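Local structure of putative tryptophan halogenase (Xanthomonas campestris pv. campestris, 6Y1W) at residues Ile92-Trp97 with Tyr104-Gly109; Tyr139-Arg144 with Gly157-Ala162; Thr262-Arg267 with Trp275-Gln280; Glu344-Thr349 with Ile393-Ala398. The protein is a flavin-dependent halogenase that probably uses reduced FAD to halogenate an aromatic substrate. One frame throughout, in Å; residues are numbered along the deposited sequence.

Interaction 1. Residues Ile92-Trp97 with Tyr104-Gly109; sequences IAFEHW and YIHSFG. With BUD ((2S,3S)-butane-2,3-diol), chain J; BUD ((2S,3S)-butane-2,3-diol), chain H.
Phe94 and Tyr104 lie side by side as a hydrogen-bonded pair on neighbouring strands of an antiparallel beta hairpin, built from strands 91-99 and 102-107, whose second strand is outermost within this chain in the mixed sheet. The backbone evidence is two hydrogen-bonded pairs, Ile92 with His106 and Phe94 with Tyr104, on either side of the non-hydrogen-bonded pair Ala93 with Ile105. The Ile92 N to His106 O bond is 2.9 Å long and its return, His106 N to Ile92 O, is equally short. Axes of the two short strands run at 151°, slightly splayed from exact opposition.

Phe94 can be followed outward. Its CB sits over the face of the Tyr104 ring, a CH-pi contact with CB 3.9 Å from the ring centroid. Tyr104 OH lies over one face of the Phe94 ring, 3.6 Å from CG. CD1 lies over a face of the Trp97 ring. CD2 remains close to the phenol oxygen, whereas CE2 reaches CB of His106 at 3.7 Å, meeting it at the ring edge. CZ, the tip, packs against CE1 of His395, whose ring stacks on Phe94. The Phe94 and Tyr104 rings are almost parallel, 14° between planes, yet so far slid apart that they barely overlap. With CG of Tyr104 placed between its own backbone N and carbonyl carbon (chi1 72°), the phenol extends alongside Phe94, and its hydroxyl bonds Gln452.

Two butane-2,3-diol molecules mark pockets at opposite ends of the contact: one methyl lies over a face of His96, and the other diol nears His106 and Phe108. His106 NE2 bonds Ser444, and CE1 of His106 lies 3.7 Å from diol atom O1.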
# COMPACT_ATOMS: atom_id res chain seq x y z
N ILE A 92 18.68 11.07 -10.71
CA ILE A 92 19.07 12.44 -10.40
C ILE A 92 20.45 12.38 -9.75
O ILE A 92 20.65 11.64 -8.77
CB ILE A 92 18.10 13.13 -9.43
CG1 ILE A 92 16.68 13.15 -10.04
CG2 ILE A 92 18.52 14.55 -9.12
CD1 ILE A 92 15.61 13.77 -9.12
N ALA A 93 21.40 13.18 -10.26
CA ALA A 93 22.71 13.27 -9.63
C ALA A 93 22.69 14.41 -8.62
O ALA A 93 22.50 15.58 -8.99
CB ALA A 93 23.80 13.48 -10.68
N PHE A 94 22.84 14.05 -7.33
CA PHE A 94 22.81 15.03 -6.25
C PHE A 94 24.24 15.41 -5.89
O PHE A 94 24.97 14.60 -5.32
CB PHE A 94 22.09 14.46 -5.03
CG PHE A 94 20.59 14.51 -5.17
CD1 PHE A 94 19.92 15.71 -4.90
CD2 PHE A 94 19.87 13.44 -5.68
CE1 PHE A 94 18.51 15.82 -5.09
CE2 PHE A 94 18.46 13.53 -5.85
CZ PHE A 94 17.79 14.73 -5.58
N GLU A 95 24.63 16.61 -6.27
CA GLU A 95 25.98 17.12 -6.03
C GLU A 95 25.99 18.15 -4.91
O GLU A 95 25.17 19.08 -4.91
CB GLU A 95 26.54 17.71 -7.32
CG GLU A 95 26.72 16.69 -8.42
CD GLU A 95 27.26 17.28 -9.71
OE1 GLU A 95 27.30 18.51 -9.84
OE2 GLU A 95 27.68 16.48 -10.58
N HIS A 96 26.91 17.96 -3.94
CA HIS A 96 27.19 18.93 -2.87
C HIS A 96 26.09 18.96 -1.80
O HIS A 96 25.99 19.94 -1.06
CB HIS A 96 27.42 20.37 -3.39
CG HIS A 96 28.58 20.53 -4.35
ND1 HIS A 96 29.90 20.28 -4.01
CD2 HIS A 96 28.60 21.01 -5.61
CE1 HIS A 96 30.67 20.54 -5.05
NE2 HIS A 96 29.91 21.00 -6.03
N TRP A 97 25.25 17.91 -1.71
CA TRP A 97 24.19 17.89 -0.71
C TRP A 97 24.69 17.32 0.62
O TRP A 97 24.50 17.94 1.68
CB TRP A 97 22.97 17.08 -1.22
CG TRP A 97 22.22 17.83 -2.30
CD1 TRP A 97 22.51 17.85 -3.64
CD2 TRP A 97 21.07 18.67 -2.12
NE1 TRP A 97 21.63 18.68 -4.30
CE2 TRP A 97 20.74 19.19 -3.40
CE3 TRP A 97 20.29 19.03 -1.02
CZ2 TRP A 97 19.68 20.06 -3.60
CZ3 TRP A 97 19.25 19.92 -1.21
CH2 TRP A 97 18.94 20.42 -2.50
N TYR A 104 26.28 11.90 -4.87
CA TYR A 104 25.72 10.56 -5.03
C TYR A 104 24.61 10.65 -6.07
O TYR A 104 24.25 11.75 -6.51
CB TYR A 104 25.17 9.98 -3.69
CG TYR A 104 23.87 10.67 -3.24
CD1 TYR A 104 23.88 11.92 -2.59
CD2 TYR A 104 22.64 10.09 -3.50
CE1 TYR A 104 22.71 12.55 -2.22
CE2 TYR A 104 21.47 10.71 -3.14
CZ TYR A 104 21.50 11.94 -2.50
OH TYR A 104 20.32 12.58 -2.15
N ILE A 105 24.07 9.50 -6.45
CA ILE A 105 22.95 9.43 -7.40
C ILE A 105 21.75 8.77 -6.73
O ILE A 105 21.88 7.73 -6.07
CB ILE A 105 23.34 8.64 -8.68
CG1 ILE A 105 24.44 9.41 -9.44
CG2 ILE A 105 22.13 8.41 -9.61
CD1 ILE A 105 25.13 8.50 -10.48
N HIS A 106 20.57 9.38 -6.94
CA HIS A 106 19.29 8.80 -6.57
C HIS A 106 18.68 8.30 -7.87
O HIS A 106 18.18 9.10 -8.67
CB HIS A 106 18.39 9.84 -5.92
CG HIS A 106 17.02 9.34 -5.61
ND1 HIS A 106 15.98 10.19 -5.30
CD2 HIS A 106 16.52 8.09 -5.59
CE1 HIS A 106 14.89 9.47 -5.09
NE2 HIS A 106 15.18 8.20 -5.27
N SER A 107 18.68 6.99 -8.07
CA SER A 107 18.22 6.43 -9.33
C SER A 107 16.87 5.77 -9.15
O SER A 107 16.42 5.53 -8.02
CB SER A 107 19.23 5.40 -9.88
OG SER A 107 19.19 4.20 -9.12
N PHE A 108 16.23 5.46 -10.27
CA PHE A 108 15.11 4.53 -10.26
C PHE A 108 15.63 3.12 -10.05
O PHE A 108 16.83 2.88 -9.86
CB PHE A 108 14.31 4.65 -11.56
CG PHE A 108 13.86 6.06 -11.86
CD1 PHE A 108 13.30 6.85 -10.86
CD2 PHE A 108 14.02 6.59 -13.14
CE1 PHE A 108 12.88 8.16 -11.15
CE2 PHE A 108 13.62 7.90 -13.42
CZ PHE A 108 13.05 8.67 -12.45
N GLY A 109 14.72 2.15 -10.04
CA GLY A 109 15.15 0.76 -9.90
C GLY A 109 15.34 0.33 -8.45
O GLY A 109 14.77 0.90 -7.53
C1 BUD J . 31.29 25.53 -4.08
O1 BUD J . 29.90 27.37 -3.27
C2 BUD J . 29.89 26.04 -3.72
O2 BUD J . 28.20 25.89 -2.11
C3 BUD J . 29.33 25.22 -2.57
C4 BUD J . 28.89 23.84 -3.06
C1 BUD H . 10.03 8.16 -8.49
O1 BUD H . 11.80 8.43 -6.93
C2 BUD H . 10.52 7.86 -7.07
O2 BUD H . 10.94 6.00 -5.52
C3 BUD H . 10.58 6.35 -6.85
C4 BUD H . 9.20 5.75 -7.16

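Interaction 2. Residues Tyr139-Arg144 with Gly157-Ala162; sequences YCLELR and GGMNYA
Glu142, in the first turn of helix 141-148, receives the loop 157-162 through one carboxylate oxygen. Gly158 comes first, its carbonyl O lying 3.9 Å from Glu142 OE2, an approach without a hydrogen bond. Met159 follows, and its side chain, bent at chi2 and chi3, folds back to the helix: SD packs 3.6 Å from Leu141 CD2, the two side chains crossing at about a right angle, while CE reaches 3.8 Å from Glu142 CG.

Asn160 supplies the polar grip. Its backbone N donates over 2.8 Å, at 161° about the hydrogen, meeting the anti lone pair of Glu142 OE2. Its ND2 donates to the same oxygen over 2.9 Å, from the syn side and 34° out of the carboxylate plane. A bend at chi2 of Glu142 (84°) turns the carboxylate toward both donors. The Asn160 carbonyl O, buried here, has no partner in the model. A buried glutamate thus takes a backbone and a side-chain N-H of one residue, fixing the loop that leads into strand 162-166 against helix 141-148.

Beyond this, Ala162 opens that strand and pairs by backbone with Lys89, while helix 141-148 lies against helix 468-486 through Leu141 and Arg144 and against strand 102-107 through Leu143.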
# COMPACT_ATOMS: atom_id res chain seq x y z
N TYR A 139 25.70 -1.56 -7.35
CA TYR A 139 24.79 -2.70 -7.35
C TYR A 139 23.42 -2.37 -7.95
O TYR A 139 22.49 -3.15 -7.79
CB TYR A 139 24.66 -3.24 -5.91
CG TYR A 139 26.03 -3.56 -5.34
CD1 TYR A 139 26.68 -4.76 -5.68
CD2 TYR A 139 26.67 -2.67 -4.47
CE1 TYR A 139 27.96 -5.03 -5.18
CE2 TYR A 139 27.96 -2.96 -3.97
CZ TYR A 139 28.57 -4.15 -4.33
OH TYR A 139 29.85 -4.45 -3.87
N CYS A 140 23.30 -1.24 -8.66
CA CYS A 140 22.03 -0.77 -9.23
C CYS A 140 22.23 -0.44 -10.71
O CYS A 140 23.01 0.47 -11.04
CB CYS A 140 21.55 0.47 -8.49
SG CYS A 140 20.00 1.09 -9.17
N LEU A 141 21.51 -1.15 -11.59
CA LEU A 141 21.70 -0.96 -13.03
C LEU A 141 21.35 0.46 -13.47
O LEU A 141 22.10 1.10 -14.22
CB LEU A 141 20.82 -1.96 -13.80
CG LEU A 141 20.79 -1.77 -15.33
CD1 LEU A 141 22.18 -1.98 -15.94
CD2 LEU A 141 19.71 -2.67 -15.99
N GLU A 142 20.20 0.98 -13.03
CA GLU A 142 19.82 2.31 -13.50
C GLU A 142 20.85 3.34 -13.09
O GLU A 142 21.14 4.28 -13.85
CB GLU A 142 18.44 2.69 -12.94
CG GLU A 142 17.30 1.98 -13.65
CD GLU A 142 17.01 0.57 -13.11
OE1 GLU A 142 17.77 0.00 -12.28
OE2 GLU A 142 15.95 0.02 -13.50
N LEU A 143 21.41 3.20 -11.90
CA LEU A 143 22.44 4.12 -11.44
C LEU A 143 23.67 4.03 -12.33
O LEU A 143 24.22 5.06 -12.75
CB LEU A 143 22.82 3.82 -9.97
CG LEU A 143 23.74 4.87 -9.32
CD1 LEU A 143 23.39 5.02 -7.81
CD2 LEU A 143 25.22 4.49 -9.49
N ARG A 144 24.10 2.80 -12.66
CA ARG A 144 25.24 2.67 -13.55
C ARG A 144 24.93 3.24 -14.94
O ARG A 144 25.82 3.80 -15.59
CB ARG A 144 25.65 1.20 -13.65
CG ARG A 144 26.30 0.67 -12.36
CD ARG A 144 27.69 1.25 -12.16
NE ARG A 144 28.55 0.73 -13.25
CZ ARG A 144 29.35 1.47 -14.02
NH1 ARG A 144 29.46 2.78 -13.85
NH2 ARG A 144 30.08 0.87 -14.98
N GLY A 157 10.00 -4.80 -18.61
CA GLY A 157 10.29 -3.60 -17.82
C GLY A 157 11.54 -3.69 -16.98
O GLY A 157 11.55 -3.24 -15.82
N GLY A 158 12.61 -4.27 -17.53
CA GLY A 158 13.83 -4.46 -16.75
C GLY A 158 14.63 -3.18 -16.52
O GLY A 158 15.50 -3.16 -15.65
N MET A 159 14.35 -2.13 -17.27
CA MET A 159 14.94 -0.81 -17.04
C MET A 159 13.84 0.12 -16.56
O MET A 159 12.80 0.24 -17.23
CB MET A 159 15.57 -0.26 -18.33
CG MET A 159 17.04 -0.62 -18.56
SD MET A 159 18.16 0.26 -17.45
CE MET A 159 17.27 1.77 -17.43
N ASN A 160 14.03 0.75 -15.40
CA ASN A 160 13.07 1.71 -14.87
C ASN A 160 13.50 3.12 -15.24
O ASN A 160 14.67 3.47 -15.04
CB ASN A 160 12.99 1.56 -13.35
CG ASN A 160 12.42 0.20 -12.96
OD1 ASN A 160 11.21 0.01 -13.04
ND2 ASN A 160 13.28 -0.76 -12.64
N TYR A 161 12.57 3.91 -15.80
CA TYR A 161 12.99 5.17 -16.42
C TYR A 161 11.81 6.12 -16.50
O TYR A 161 10.64 5.74 -16.30
CB TYR A 161 13.56 4.95 -17.84
CG TYR A 161 12.49 4.49 -18.82
CD1 TYR A 161 12.22 3.12 -19.00
CD2 TYR A 161 11.76 5.41 -19.57
CE1 TYR A 161 11.20 2.72 -19.84
CE2 TYR A 161 10.75 4.99 -20.44
CZ TYR A 161 10.50 3.63 -20.57
OH TYR A 161 9.50 3.19 -21.42
N ALA A 162 12.13 7.39 -16.80
CA ALA A 162 11.12 8.39 -17.14
C ALA A 162 11.73 9.32 -18.20
O ALA A 162 12.60 8.87 -18.96
CB ALA A 162 10.66 9.17 -15.90

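Interaction 3. Residues Thr262-Arg267 with Trp275-Gln280; sequences TFTRAR and WRIPLQ
Arg265 and Arg276 form an antiparallel hydrogen-bonded pair in the beta hairpin of strands 263-268 and 272-278, with the strand axes 4.7 Å apart and running at 167°. Arg265 N donates to Arg276 O over 3.0 Å, almost straight at 177°; the return bond, Arg276 N to Arg265 O, is as long but more bent. The same Arg265 O receives a CA-H contact from Trp275 CA at 3.1 Å. Beside this pair a water donates to both Phe263 O (2.9 Å) and Arg276 O (2.8 Å), linking the strands, and Pro278 CD rests against Phe263 O.

On one face, the two arginine side chains cross. Arg276 runs extended from CG to NE and lays its CD over a face of the Arg265 guanidinium, 3.5 Å from NH2. The chain of Arg265 turns at chi3 (79°) to present that face. Arg267 NH2 stands over the opposite face, which leaves the guanidinium layered between an aliphatic carbon and another cationic group. On the other face, Thr264 CG2 lies alongside Ile277 CG1 at 3.9 Å, while Thr264 OG1 is bonded to His164.

Three like-charged groups thus gather on one face, Arg265 NH2 standing 4.5 Å from Arg276 NE. Their proximity is probably eased by Glu95, which salt-bridges Arg267, and by the methylene-on-guanidinium packing that interposes carbon between two of the charges.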
# COMPACT_ATOMS: atom_id res chain seq x y z
N THR A 262 21.85 10.84 -19.11
CA THR A 262 20.63 10.11 -18.77
C THR A 262 20.10 10.48 -17.39
O THR A 262 19.19 9.81 -16.89
CB THR A 262 20.84 8.60 -18.82
OG1 THR A 262 22.01 8.27 -18.06
CG2 THR A 262 21.01 8.08 -20.31
N PHE A 263 20.58 11.57 -16.80
CA PHE A 263 20.15 11.97 -15.47
C PHE A 263 19.85 13.46 -15.46
O PHE A 263 20.33 14.23 -16.29
CB PHE A 263 21.22 11.61 -14.42
CG PHE A 263 22.55 12.25 -14.68
CD1 PHE A 263 22.79 13.54 -14.26
CD2 PHE A 263 23.54 11.58 -15.41
CE1 PHE A 263 23.99 14.16 -14.52
CE2 PHE A 263 24.75 12.20 -15.70
CZ PHE A 263 24.99 13.47 -15.26
N THR A 264 19.01 13.85 -14.50
CA THR A 264 18.82 15.25 -14.13
C THR A 264 19.89 15.57 -13.11
O THR A 264 20.19 14.74 -12.26
CB THR A 264 17.42 15.42 -13.52
OG1 THR A 264 16.43 15.21 -14.54
CG2 THR A 264 17.28 16.80 -12.87
N ARG A 265 20.48 16.76 -13.20
CA ARG A 265 21.48 17.16 -12.21
C ARG A 265 20.85 18.12 -11.21
O ARG A 265 20.16 19.06 -11.61
CB ARG A 265 22.70 17.79 -12.88
CG ARG A 265 23.91 17.93 -11.94
CD ARG A 265 25.12 18.39 -12.74
NE ARG A 265 25.06 19.82 -12.99
CZ ARG A 265 25.82 20.46 -13.88
NH1 ARG A 265 26.70 19.76 -14.60
NH2 ARG A 265 25.71 21.78 -14.02
N ALA A 266 21.10 17.87 -9.91
CA ALA A 266 20.64 18.73 -8.82
C ALA A 266 21.87 19.14 -8.02
O ALA A 266 22.34 18.37 -7.17
CB ALA A 266 19.65 18.00 -7.92
N ARG A 267 22.40 20.34 -8.29
CA ARG A 267 23.70 20.73 -7.74
C ARG A 267 23.47 21.77 -6.65
O ARG A 267 23.13 22.92 -6.96
CB ARG A 267 24.59 21.30 -8.83
CG ARG A 267 25.97 21.77 -8.26
CD ARG A 267 26.84 22.35 -9.40
NE ARG A 267 27.36 21.22 -10.18
CZ ARG A 267 28.08 21.37 -11.28
NH1 ARG A 267 28.34 22.61 -11.74
NH2 ARG A 267 28.55 20.30 -11.91
N TRP A 275 19.26 23.06 -11.20
CA TRP A 275 18.97 21.91 -12.05
C TRP A 275 19.64 22.04 -13.41
O TRP A 275 19.87 23.15 -13.93
CB TRP A 275 17.46 21.72 -12.29
CG TRP A 275 16.74 22.69 -13.22
CD1 TRP A 275 16.69 22.65 -14.61
CD2 TRP A 275 15.89 23.77 -12.82
NE1 TRP A 275 15.87 23.67 -15.08
CE2 TRP A 275 15.39 24.38 -14.00
CE3 TRP A 275 15.52 24.31 -11.57
CZ2 TRP A 275 14.51 25.45 -13.97
CZ3 TRP A 275 14.67 25.39 -11.55
CH2 TRP A 275 14.18 25.97 -12.74
N ARG A 276 19.92 20.89 -14.01
CA ARG A 276 20.38 20.80 -15.40
C ARG A 276 19.68 19.61 -16.03
O ARG A 276 19.77 18.51 -15.49
CB ARG A 276 21.91 20.65 -15.45
CG ARG A 276 22.44 20.89 -16.87
CD ARG A 276 23.96 21.08 -16.91
NE ARG A 276 24.40 21.36 -18.29
CZ ARG A 276 24.70 20.42 -19.18
NH1 ARG A 276 24.64 19.14 -18.85
NH2 ARG A 276 25.09 20.75 -20.43
N ILE A 277 18.92 19.84 -17.11
CA ILE A 277 18.02 18.84 -17.67
C ILE A 277 18.27 18.74 -19.17
O ILE A 277 18.11 19.73 -19.89
CB ILE A 277 16.56 19.24 -17.40
CG1 ILE A 277 16.23 19.05 -15.91
CG2 ILE A 277 15.57 18.48 -18.31
CD1 ILE A 277 14.89 19.74 -15.56
N PRO A 278 18.69 17.57 -19.71
CA PRO A 278 18.99 17.49 -21.14
C PRO A 278 17.77 17.20 -21.99
O PRO A 278 17.05 16.23 -21.73
CB PRO A 278 19.99 16.31 -21.21
CG PRO A 278 19.45 15.35 -20.16
CD PRO A 278 19.04 16.31 -19.00
N LEU A 279 17.56 18.01 -23.03
CA LEU A 279 16.59 17.72 -24.09
C LEU A 279 17.37 17.31 -25.35
O LEU A 279 18.61 17.28 -25.35
CB LEU A 279 15.68 18.93 -24.33
CG LEU A 279 14.85 19.29 -23.10
CD1 LEU A 279 14.00 20.52 -23.42
CD2 LEU A 279 13.96 18.14 -22.62
N GLN A 280 16.65 16.97 -26.42
CA GLN A 280 17.38 16.41 -27.56
C GLN A 280 18.30 17.43 -28.23
O GLN A 280 19.35 17.04 -28.76
CB GLN A 280 16.39 15.85 -28.59
CG GLN A 280 15.82 14.50 -28.14
CD GLN A 280 15.14 13.71 -29.27
OE1 GLN A 280 15.57 13.74 -30.44
NE2 GLN A 280 14.07 12.99 -28.93
O HOH W 1 21.72 16.73 -16.50

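Interaction 4. Residues Glu344-Thr349 with Ile393-Ala398; sequences EPIEST and ILHYHA
Glu344, Ile346 and Glu347 reach from the loop before helix 350-363 to His395 and Tyr396 near the C-terminal end of helix 371-397, a buried contact. Glu344 is first. Its chain, extended beyond CG, runs to meet Tyr396 coming the opposite way. Tyr396 OH donates to Glu344 OE1 over 2.5 Å, on the syn side of the oxygen; the carboxylate sits at the edge of the phenol ring, with Glu344 OE2 3.4 Å from Tyr396 CE2. Trp273 NE1 also donates to OE1, giving that oxygen two partners.

Ile346 lies between the two polar pairs. Its CD1 touches His395 CB at 3.5 Å and comes obliquely to the Tyr396 ring, 4.4 Å from CE2.

Glu347, predicted to bind tryptophan, ends the sequence of contacts. His395 NE2 donates to its OE2 over 2.6 Å with 164° at the hydrogen. The bond uses the anti lone pair and lies in the imidazole plane, and carboxylate and ring are nearly coplanar, 17° apart. Gln452 takes the other ring nitrogen, ND1. Next in the loop, Ser348 OG bonds NZ of Lys89, the predicted active-site lysine.

OE2 of Glu347 also accepts from His106 ND1, so two histidines grip one oxygen. Such buried bonds probably restrict the rotation of the carboxylate and hold the loop against the helix, consistent with the contact helping to position Glu347 at the predicted substrate site.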
# COMPACT_ATOMS: atom_id res chain seq x y z
N GLU A 344 9.12 22.28 -4.61
CA GLU A 344 10.19 22.53 -5.57
C GLU A 344 10.58 21.26 -6.35
O GLU A 344 10.35 20.13 -5.89
CB GLU A 344 11.41 23.07 -4.82
CG GLU A 344 12.11 22.01 -3.99
CD GLU A 344 13.01 22.64 -2.94
OE1 GLU A 344 14.18 22.98 -3.27
OE2 GLU A 344 12.51 22.85 -1.81
N PRO A 345 11.18 21.42 -7.56
CA PRO A 345 11.38 20.25 -8.45
C PRO A 345 12.58 19.39 -8.13
O PRO A 345 13.17 18.78 -9.04
CB PRO A 345 11.52 20.89 -9.84
CG PRO A 345 12.16 22.21 -9.56
CD PRO A 345 11.47 22.69 -8.26
N ILE A 346 12.93 19.31 -6.84
CA ILE A 346 14.13 18.59 -6.44
C ILE A 346 14.02 17.09 -6.71
O ILE A 346 15.04 16.43 -6.93
CB ILE A 346 14.42 18.89 -4.97
CG1 ILE A 346 15.75 18.29 -4.53
CG2 ILE A 346 13.33 18.29 -4.05
CD1 ILE A 346 16.11 18.71 -3.08
N GLU A 347 12.81 16.53 -6.70
CA GLU A 347 12.58 15.13 -7.04
C GLU A 347 11.60 14.99 -8.20
O GLU A 347 10.97 13.94 -8.35
CB GLU A 347 12.08 14.33 -5.82
CG GLU A 347 13.19 14.01 -4.80
CD GLU A 347 14.14 12.91 -5.25
OE1 GLU A 347 13.85 12.21 -6.25
OE2 GLU A 347 15.24 12.75 -4.60
N SER A 348 11.47 16.02 -9.04
CA SER A 348 10.72 15.93 -10.30
C SER A 348 9.30 15.41 -10.09
O SER A 348 8.84 14.50 -10.78
CB SER A 348 11.43 15.05 -11.36
OG SER A 348 12.87 15.24 -11.40
N THR A 349 8.58 16.03 -9.16
CA THR A 349 7.24 15.57 -8.79
C THR A 349 6.10 16.42 -9.36
O THR A 349 4.94 16.05 -9.17
CB THR A 349 7.08 15.49 -7.26
OG1 THR A 349 7.56 16.70 -6.63
CG2 THR A 349 7.82 14.29 -6.68
N ILE A 393 11.93 17.53 2.35
CA ILE A 393 12.58 18.04 3.57
C ILE A 393 13.83 17.24 3.89
O ILE A 393 14.87 17.81 4.28
CB ILE A 393 11.61 18.01 4.75
CG1 ILE A 393 10.48 19.01 4.51
CG2 ILE A 393 12.33 18.44 6.04
CD1 ILE A 393 9.30 18.83 5.48
N LEU A 394 13.76 15.92 3.70
CA LEU A 394 14.92 15.07 3.94
C LEU A 394 16.17 15.56 3.21
O LEU A 394 17.27 15.55 3.77
CB LEU A 394 14.57 13.65 3.51
CG LEU A 394 15.72 12.68 3.44
CD1 LEU A 394 16.38 12.43 4.82
CD2 LEU A 394 15.24 11.37 2.85
N HIS A 395 16.01 16.03 1.96
CA HIS A 395 17.18 16.47 1.20
C HIS A 395 17.90 17.64 1.87
O HIS A 395 19.13 17.73 1.77
CB HIS A 395 16.75 16.86 -0.22
CG HIS A 395 16.72 15.70 -1.17
ND1 HIS A 395 17.86 14.97 -1.47
CD2 HIS A 395 15.71 15.14 -1.89
CE1 HIS A 395 17.56 14.02 -2.34
NE2 HIS A 395 16.26 14.11 -2.62
N TYR A 396 17.16 18.54 2.51
CA TYR A 396 17.77 19.70 3.16
C TYR A 396 18.25 19.39 4.56
O TYR A 396 19.25 19.97 5.01
CB TYR A 396 16.76 20.86 3.22
CG TYR A 396 16.58 21.52 1.87
CD1 TYR A 396 17.52 22.42 1.40
CD2 TYR A 396 15.45 21.26 1.08
CE1 TYR A 396 17.36 23.06 0.17
CE2 TYR A 396 15.31 21.89 -0.16
CZ TYR A 396 16.26 22.80 -0.59
OH TYR A 396 16.16 23.46 -1.79
N HIS A 397 17.55 18.50 5.28
CA HIS A 397 17.85 18.27 6.70
C HIS A 397 18.98 17.28 6.90
O HIS A 397 19.74 17.42 7.87
CB HIS A 397 16.59 17.74 7.42
CG HIS A 397 16.71 17.74 8.93
ND1 HIS A 397 16.95 18.89 9.65
CD2 HIS A 397 16.57 16.74 9.84
CE1 HIS A 397 16.95 18.60 10.95
NE2 HIS A 397 16.72 17.30 11.09
N ALA A 398 19.09 16.27 6.03
CA ALA A 398 20.16 15.27 6.15
C ALA A 398 21.40 15.82 5.44
O ALA A 398 21.57 15.66 4.23
CB ALA A 398 19.71 13.94 5.56

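Interactions 1 to 4 follow one another along the chain, each closing before the next opens, all in the part of the chain assigned to the tryptophan halogenase family. Interactions 1 and 3 are hairpins of the same mixed sheet, their centres about 11 Å apart; strands 91-99 and 263-268 are neighbours in it, joined by a probable backbone hydrogen bond from Ala93 N to Thr264 O and by the Glu95-Arg267 salt bridge. Interaction 4, its centre also about 11 Å from that of interaction 1, touches that hairpin where His106 meets Glu347. Interaction 2 packs on the hairpin's second strand; its centre is about 13 Å from that of interaction 1 but about 21 Å from that of interaction 4. The hairpin 92-109 therefore contacts each of the other three, tying the sheet to the predicted substrate site.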